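Local coordinates for YcgJ protein (Bacillus subtilis, PDB 1XXL), which is of unproven function but probably acts as an S-adenosylmethionine-dependent methyltransferase, at residues V137-V149 with W183-I197. Numbering follows the deposited sequence.
Sequences VNHLNRLRDPSHV and WIKRGGTPADREKQI. With SO4 (sulfate ion), chain E.
Arg144 lays its side chain over one face of the Trp183 indole. CG sits above the six-membered ring in a CH-pi contact, and the guanidinium stacks nearly flat, planes 15° apart, with CZ 3.8 Å from the centroid of the five-membered ring, a cation-pi pair. With CG anti to the backbone N (chi1 -174°) and a bend at chi2, the chain brings the guanidinium over NE1, and NE and NH2 reach the backbone O of Trp183, NH2 at 3.0 Å on a lone pair, NE from above the carbonyl plane. With an alanine here, that face would probably lose its cover and the carbonyl two donors. Helix 137-144 runs antiparallel to helix 191-197 (166°), and a Schellman motif at Gly188, whose positive phi glycine accepts readily, ends the helix carrying Trp183. Away from the cofactor site, Leu140 and Trp183 touch Phe225 of strand 222-236, an antiparallel extension of the Rossmann-like sheet. Branched apolar chains suit the tight side: Leu140 CD1 touches Trp183 CH2 and Ile197 CG2, and Leu143 CB meets Ile197 CG1 at 3.7 Å. Looser is the weak, bent bond from Arg193 NE to Leu143 O. At the polar rim, Arg144 NH2 and Arg186 NE share O4 of a sulfate, probably from crystallisation.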
loop_
_atom_site.group_PDB
_atom_site.type_symbol
_atom_site.label_atom_id
_atom_site.label_comp_id
_atom_site.label_asym_id
_atom_site.label_seq_id
_atom_site.Cartn_x
_atom_site.Cartn_y
_atom_site.Cartn_z
ATOM N N VAL A 137 -10.619 -8.273 -9.459
ATOM C CA VAL A 137 -10.115 -7.040 -8.908
ATOM C C VAL A 137 -8.711 -6.718 -9.401
ATOM O O VAL A 137 -8.406 -5.555 -9.627
ATOM C CB VAL A 137 -10.230 -6.989 -7.364
ATOM C CG1 VAL A 137 -9.262 -7.952 -6.661
ATOM C CG2 VAL A 137 -10.047 -5.534 -6.875
ATOM N N ASN A 138 -7.866 -7.733 -9.584
ATOM C CA ASN A 138 -6.538 -7.482 -10.144
ATOM C C ASN A 138 -6.584 -6.979 -11.583
ATOM O O ASN A 138 -5.826 -6.050 -11.958
ATOM C CB ASN A 138 -5.631 -8.712 -10.029
ATOM C CG ASN A 138 -4.880 -8.742 -8.714
ATOM O OD1 ASN A 138 -3.954 -7.967 -8.529
ATOM N ND2 ASN A 138 -5.293 -9.612 -7.792
ATOM N N HIS A 139 -7.461 -7.582 -12.376
ATOM C CA HIS A 139 -7.702 -7.137 -13.743
ATOM C C HIS A 139 -8.252 -5.693 -13.740
ATOM O O HIS A 139 -7.783 -4.855 -14.513
ATOM C CB HIS A 139 -8.668 -8.093 -14.475
ATOM C CG HIS A 139 -8.807 -7.809 -15.938
ATOM N ND1 HIS A 139 -7.740 -7.861 -16.812
ATOM C CD2 HIS A 139 -9.883 -7.457 -16.683
ATOM C CE1 HIS A 139 -8.153 -7.555 -18.033
ATOM N NE2 HIS A 139 -9.448 -7.291 -17.979
ATOM N N LEU A 140 -9.230 -5.403 -12.879
ATOM C CA LEU A 140 -9.808 -4.048 -12.823
ATOM C C LEU A 140 -8.724 -3.014 -12.574
ATOM O O LEU A 140 -8.630 -2.013 -13.279
ATOM C CB LEU A 140 -10.875 -3.942 -11.753
ATOM C CG LEU A 140 -11.510 -2.568 -11.484
ATOM C CD1 LEU A 140 -12.275 -2.049 -12.697
ATOM C CD2 LEU A 140 -12.427 -2.687 -10.307
ATOM N N ASN A 141 -7.881 -3.273 -11.584
ATOM C CA ASN A 141 -6.840 -2.325 -11.219
ATOM C C ASN A 141 -5.705 -2.223 -12.283
ATOM O O ASN A 141 -5.169 -1.127 -12.523
ATOM C CB ASN A 141 -6.312 -2.644 -9.820
ATOM C CG ASN A 141 -7.264 -2.169 -8.706
ATOM O OD1 ASN A 141 -7.855 -1.086 -8.775
ATOM N ND2 ASN A 141 -7.395 -2.967 -7.687
ATOM N N ARG A 142 -5.362 -3.337 -12.929
ATOM C CA ARG A 142 -4.363 -3.308 -14.005
ATOM C C ARG A 142 -4.862 -2.548 -15.260
ATOM O O ARG A 142 -4.084 -1.902 -15.952
ATOM C CB ARG A 142 -3.918 -4.732 -14.390
ATOM C CG ARG A 142 -2.470 -4.818 -14.952
ATOM C CD ARG A 142 -1.889 -6.301 -14.818
ATOM N NE ARG A 142 -1.824 -6.895 -13.445
ATOM C CZ ARG A 142 -2.482 -7.996 -13.024
ATOM N NH1 ARG A 142 -3.315 -8.651 -13.822
ATOM N NH2 ARG A 142 -2.323 -8.450 -11.773
ATOM N N LEU A 143 -6.149 -2.642 -15.555
ATOM C CA LEU A 143 -6.726 -1.932 -16.702
ATOM C C LEU A 143 -6.539 -0.426 -16.512
ATOM O O LEU A 143 -6.226 0.309 -17.458
ATOM C CB LEU A 143 -8.216 -2.253 -16.846
ATOM C CG LEU A 143 -8.583 -3.593 -17.485
ATOM C CD1 LEU A 143 -10.065 -3.829 -17.399
ATOM C CD2 LEU A 143 -8.167 -3.614 -18.947
ATOM N N ARG A 144 -6.697 0.011 -15.271
ATOM C CA ARG A 144 -6.648 1.421 -14.955
ATOM C C ARG A 144 -5.216 1.889 -14.767
ATOM O O ARG A 144 -4.894 3.017 -15.110
ATOM C CB ARG A 144 -7.520 1.700 -13.722
ATOM C CG ARG A 144 -7.690 3.171 -13.358
ATOM C CD ARG A 144 -6.967 3.402 -12.095
ATOM N NE ARG A 144 -7.109 4.760 -11.626
ATOM C CZ ARG A 144 -6.605 5.181 -10.478
ATOM N NH1 ARG A 144 -5.936 4.339 -9.697
ATOM N NH2 ARG A 144 -6.776 6.442 -10.120
ATOM N N ASP A 145 -4.347 1.016 -14.252
ATOM C CA ASP A 145 -2.974 1.396 -13.898
ATOM C C ASP A 145 -1.999 0.313 -14.374
ATOM O O ASP A 145 -1.813 -0.686 -13.691
ATOM C CB ASP A 145 -2.887 1.598 -12.375
ATOM C CG ASP A 145 -1.478 1.989 -11.892
ATOM O OD1 ASP A 145 -0.564 2.204 -12.724
ATOM O OD2 ASP A 145 -1.282 2.059 -10.661
ATOM N N PRO A 146 -1.367 0.504 -15.557
ATOM C CA PRO A 146 -0.405 -0.498 -16.034
ATOM C C PRO A 146 0.837 -0.666 -15.135
ATOM O O PRO A 146 1.641 -1.541 -15.360
ATOM C CB PRO A 146 -0.031 0.014 -17.438
ATOM C CG PRO A 146 -1.168 0.926 -17.815
ATOM C CD PRO A 146 -1.504 1.604 -16.529
ATOM N N SER A 147 0.973 0.169 -14.121
ATOM C CA SER A 147 1.983 -0.017 -13.081
ATOM C C SER A 147 1.627 -1.159 -12.097
ATOM O O SER A 147 2.501 -1.700 -11.401
ATOM C CB SER A 147 2.129 1.298 -12.312
ATOM O OG SER A 147 3.430 1.405 -11.804
ATOM N N HIS A 148 0.337 -1.504 -12.041
ATOM C CA HIS A 148 -0.191 -2.529 -11.141
ATOM C C HIS A 148 0.443 -3.866 -11.456
ATOM O O HIS A 148 0.451 -4.290 -12.603
ATOM C CB HIS A 148 -1.709 -2.644 -11.301
ATOM C CG HIS A 148 -2.351 -3.575 -10.321
ATOM N ND1 HIS A 148 -2.768 -3.164 -9.076
ATOM C CD2 HIS A 148 -2.650 -4.892 -10.402
ATOM C CE1 HIS A 148 -3.295 -4.190 -8.429
ATOM N NE2 HIS A 148 -3.245 -5.250 -9.215
ATOM N N VAL A 149 1.008 -4.506 -10.445
ATOM C CA VAL A 149 1.613 -5.833 -10.617
ATOM C C VAL A 149 0.636 -6.857 -10.071
ATOM O O VAL A 149 0.076 -7.642 -10.822
ATOM C CB VAL A 149 2.992 -5.937 -9.919
ATOM C CG1 VAL A 149 3.525 -7.352 -9.992
ATOM C CG2 VAL A 149 3.995 -4.953 -10.580
ATOM N N TRP A 183 -11.873 8.421 -10.002
ATOM C CA TRP A 183 -10.867 7.368 -10.158
ATOM C C TRP A 183 -10.311 7.293 -11.590
ATOM O O TRP A 183 -9.119 7.133 -11.789
ATOM C CB TRP A 183 -11.547 6.049 -9.789
ATOM C CG TRP A 183 -10.701 4.833 -9.711
ATOM C CD1 TRP A 183 -9.743 4.572 -8.805
ATOM C CD2 TRP A 183 -10.809 3.676 -10.533
ATOM N NE1 TRP A 183 -9.227 3.326 -9.016
ATOM C CE2 TRP A 183 -9.859 2.761 -10.084
ATOM C CE3 TRP A 183 -11.610 3.337 -11.635
ATOM C CZ2 TRP A 183 -9.693 1.505 -10.667
ATOM C CZ3 TRP A 183 -11.444 2.109 -12.219
ATOM C CH2 TRP A 183 -10.486 1.197 -11.737
ATOM N N ILE A 184 -11.190 7.395 -12.578
ATOM C CA ILE A 184 -10.782 7.419 -13.979
ATOM C C ILE A 184 -9.972 8.663 -14.307
ATOM O O ILE A 184 -8.937 8.551 -14.947
ATOM C CB ILE A 184 -11.984 7.337 -14.918
ATOM C CG1 ILE A 184 -12.637 5.954 -14.827
ATOM C CG2 ILE A 184 -11.579 7.670 -16.372
ATOM C CD1 ILE A 184 -11.754 4.770 -15.212
ATOM N N LYS A 185 -10.446 9.831 -13.869
ATOM C CA LYS A 185 -9.696 11.091 -14.043
ATOM C C LYS A 185 -8.279 11.069 -13.439
ATOM O O LYS A 185 -7.326 11.416 -14.114
ATOM C CB LYS A 185 -10.485 12.289 -13.490
ATOM C CG LYS A 185 -11.532 12.827 -14.452
ATOM C CD LYS A 185 -12.128 14.173 -13.971
ATOM C CE LYS A 185 -11.214 15.389 -14.279
ATOM N NZ LYS A 185 -11.763 16.700 -13.720
ATOM N N ARG A 186 -8.140 10.631 -12.192
ATOM C CA ARG A 186 -6.823 10.529 -11.536
ATOM C C ARG A 186 -5.882 9.508 -12.191
ATOM O O ARG A 186 -4.658 9.604 -12.039
ATOM C CB ARG A 186 -6.982 10.146 -10.066
ATOM C CG ARG A 186 -7.693 11.181 -9.204
ATOM C CD ARG A 186 -7.556 10.840 -7.705
ATOM N NE ARG A 186 -8.158 9.540 -7.377
ATOM C CZ ARG A 186 -9.351 9.349 -6.809
ATOM N NH1 ARG A 186 -10.112 10.375 -6.463
ATOM N NH2 ARG A 186 -9.787 8.111 -6.575
ATOM N N GLY A 187 -6.449 8.505 -12.865
ATOM C CA GLY A 187 -5.663 7.538 -13.627
ATOM C C GLY A 187 -5.311 7.997 -15.045
ATOM O O GLY A 187 -4.491 7.372 -15.698
ATOM N N GLY A 188 -5.939 9.073 -15.525
ATOM C CA GLY A 188 -5.790 9.523 -16.919
ATOM C C GLY A 188 -6.064 8.453 -17.984
ATOM O O GLY A 188 -5.438 8.460 -19.054
ATOM N N THR A 189 -7.011 7.549 -17.718
ATOM C CA THR A 189 -7.203 6.377 -18.580
ATOM C C THR A 189 -7.876 6.824 -19.880
ATOM O O THR A 189 -8.870 7.558 -19.845
ATOM C CB THR A 189 -7.995 5.199 -17.883
ATOM O OG1 THR A 189 -9.404 5.423 -17.939
ATOM C CG2 THR A 189 -7.592 5.032 -16.433
ATOM N N PRO A 190 -7.307 6.432 -21.036
ATOM C CA PRO A 190 -7.927 6.769 -22.329
ATOM C C PRO A 190 -9.220 5.997 -22.613
ATOM O O PRO A 190 -9.462 4.968 -21.993
ATOM C CB PRO A 190 -6.850 6.393 -23.358
ATOM C CG PRO A 190 -5.600 6.121 -22.567
ATOM C CD PRO A 190 -6.049 5.695 -21.211
ATOM N N ALA A 191 -9.995 6.487 -23.582
ATOM C CA ALA A 191 -11.350 5.998 -23.860
ATOM C C ALA A 191 -11.464 4.485 -24.075
ATOM O O ALA A 191 -12.385 3.839 -23.565
ATOM C CB ALA A 191 -11.953 6.756 -25.073
ATOM N N ASP A 192 -10.554 3.923 -24.855
ATOM C CA ASP A 192 -10.623 2.496 -25.147
ATOM C C ASP A 192 -10.275 1.640 -23.913
ATOM O O ASP A 192 -10.957 0.647 -23.649
ATOM C CB ASP A 192 -9.740 2.134 -26.340
ATOM C CG ASP A 192 -9.825 0.661 -26.682
ATOM O OD1 ASP A 192 -8.813 -0.040 -26.467
ATOM O OD2 ASP A 192 -10.922 0.224 -27.110
ATOM N N ARG A 193 -9.234 2.024 -23.160
ATOM C CA ARG A 193 -8.975 1.407 -21.847
ATOM C C ARG A 193 -10.186 1.517 -20.923
ATOM O O ARG A 193 -10.581 0.531 -20.293
ATOM C CB ARG A 193 -7.776 2.032 -21.136
ATOM C CG ARG A 193 -6.484 1.251 -21.260
ATOM C CD ARG A 193 -6.603 -0.165 -20.702
ATOM N NE ARG A 193 -5.292 -0.665 -20.276
ATOM C CZ ARG A 193 -4.449 -1.361 -21.040
ATOM N NH1 ARG A 193 -4.762 -1.671 -22.303
ATOM N NH2 ARG A 193 -3.274 -1.752 -20.537
ATOM N N GLU A 194 -10.783 2.706 -20.859
ATOM C CA GLU A 194 -11.969 2.893 -20.043
ATOM C C GLU A 194 -13.127 2.041 -20.516
ATOM O O GLU A 194 -13.842 1.493 -19.687
ATOM C CB GLU A 194 -12.408 4.355 -19.975
ATOM C CG GLU A 194 -13.436 4.563 -18.882
ATOM C CD GLU A 194 -14.085 5.925 -18.890
ATOM O OE1 GLU A 194 -13.631 6.784 -19.668
ATOM O OE2 GLU A 194 -15.057 6.118 -18.105
ATOM N N LYS A 195 -13.332 1.919 -21.826
ATOM C CA LYS A 195 -14.424 1.085 -22.316
ATOM C C LYS A 195 -14.250 -0.352 -21.806
ATOM O O LYS A 195 -15.238 -1.006 -21.478
ATOM C CB LYS A 195 -14.551 1.080 -23.855
ATOM C CG LYS A 195 -15.071 2.391 -24.521
ATOM C CD LYS A 195 -16.593 2.698 -24.323
ATOM C CE LYS A 195 -17.151 3.629 -25.452
ATOM N NZ LYS A 195 -18.640 3.911 -25.350
ATOM N N GLN A 196 -13.002 -0.834 -21.755
ATOM C CA GLN A 196 -12.716 -2.181 -21.203
ATOM C C GLN A 196 -13.086 -2.277 -19.708
ATOM O O GLN A 196 -13.635 -3.278 -19.258
ATOM C CB GLN A 196 -11.242 -2.565 -21.382
ATOM C CG GLN A 196 -10.785 -2.703 -22.831
ATOM C CD GLN A 196 -9.264 -2.981 -22.941
ATOM O OE1 GLN A 196 -8.745 -3.932 -22.326
ATOM N NE2 GLN A 196 -8.557 -2.155 -23.725
ATOM N N ILE A 197 -12.767 -1.235 -18.952
ATOM C CA ILE A 197 -13.163 -1.155 -17.526
ATOM C C ILE A 197 -14.683 -1.213 -17.384
ATOM O O ILE A 197 -15.203 -1.953 -16.558
ATOM C CB ILE A 197 -12.621 0.123 -16.853
ATOM C CG1 ILE A 197 -11.113 -0.013 -16.655
ATOM C CG2 ILE A 197 -13.287 0.332 -15.505
ATOM C CD1 ILE A 197 -10.404 1.214 -16.395
HETATM S S SO4 E . -6.041 6.518 -6.402
HETATM O O1 SO4 E . -5.270 5.336 -6.780
HETATM O O2 SO4 E . -5.510 7.051 -5.141
HETATM O O3 SO4 E . -7.450 6.167 -6.178
HETATM O O4 SO4 E . -5.892 7.503 -7.477
HETATM O O HOH W 1 -7.117 1.325 -7.641
#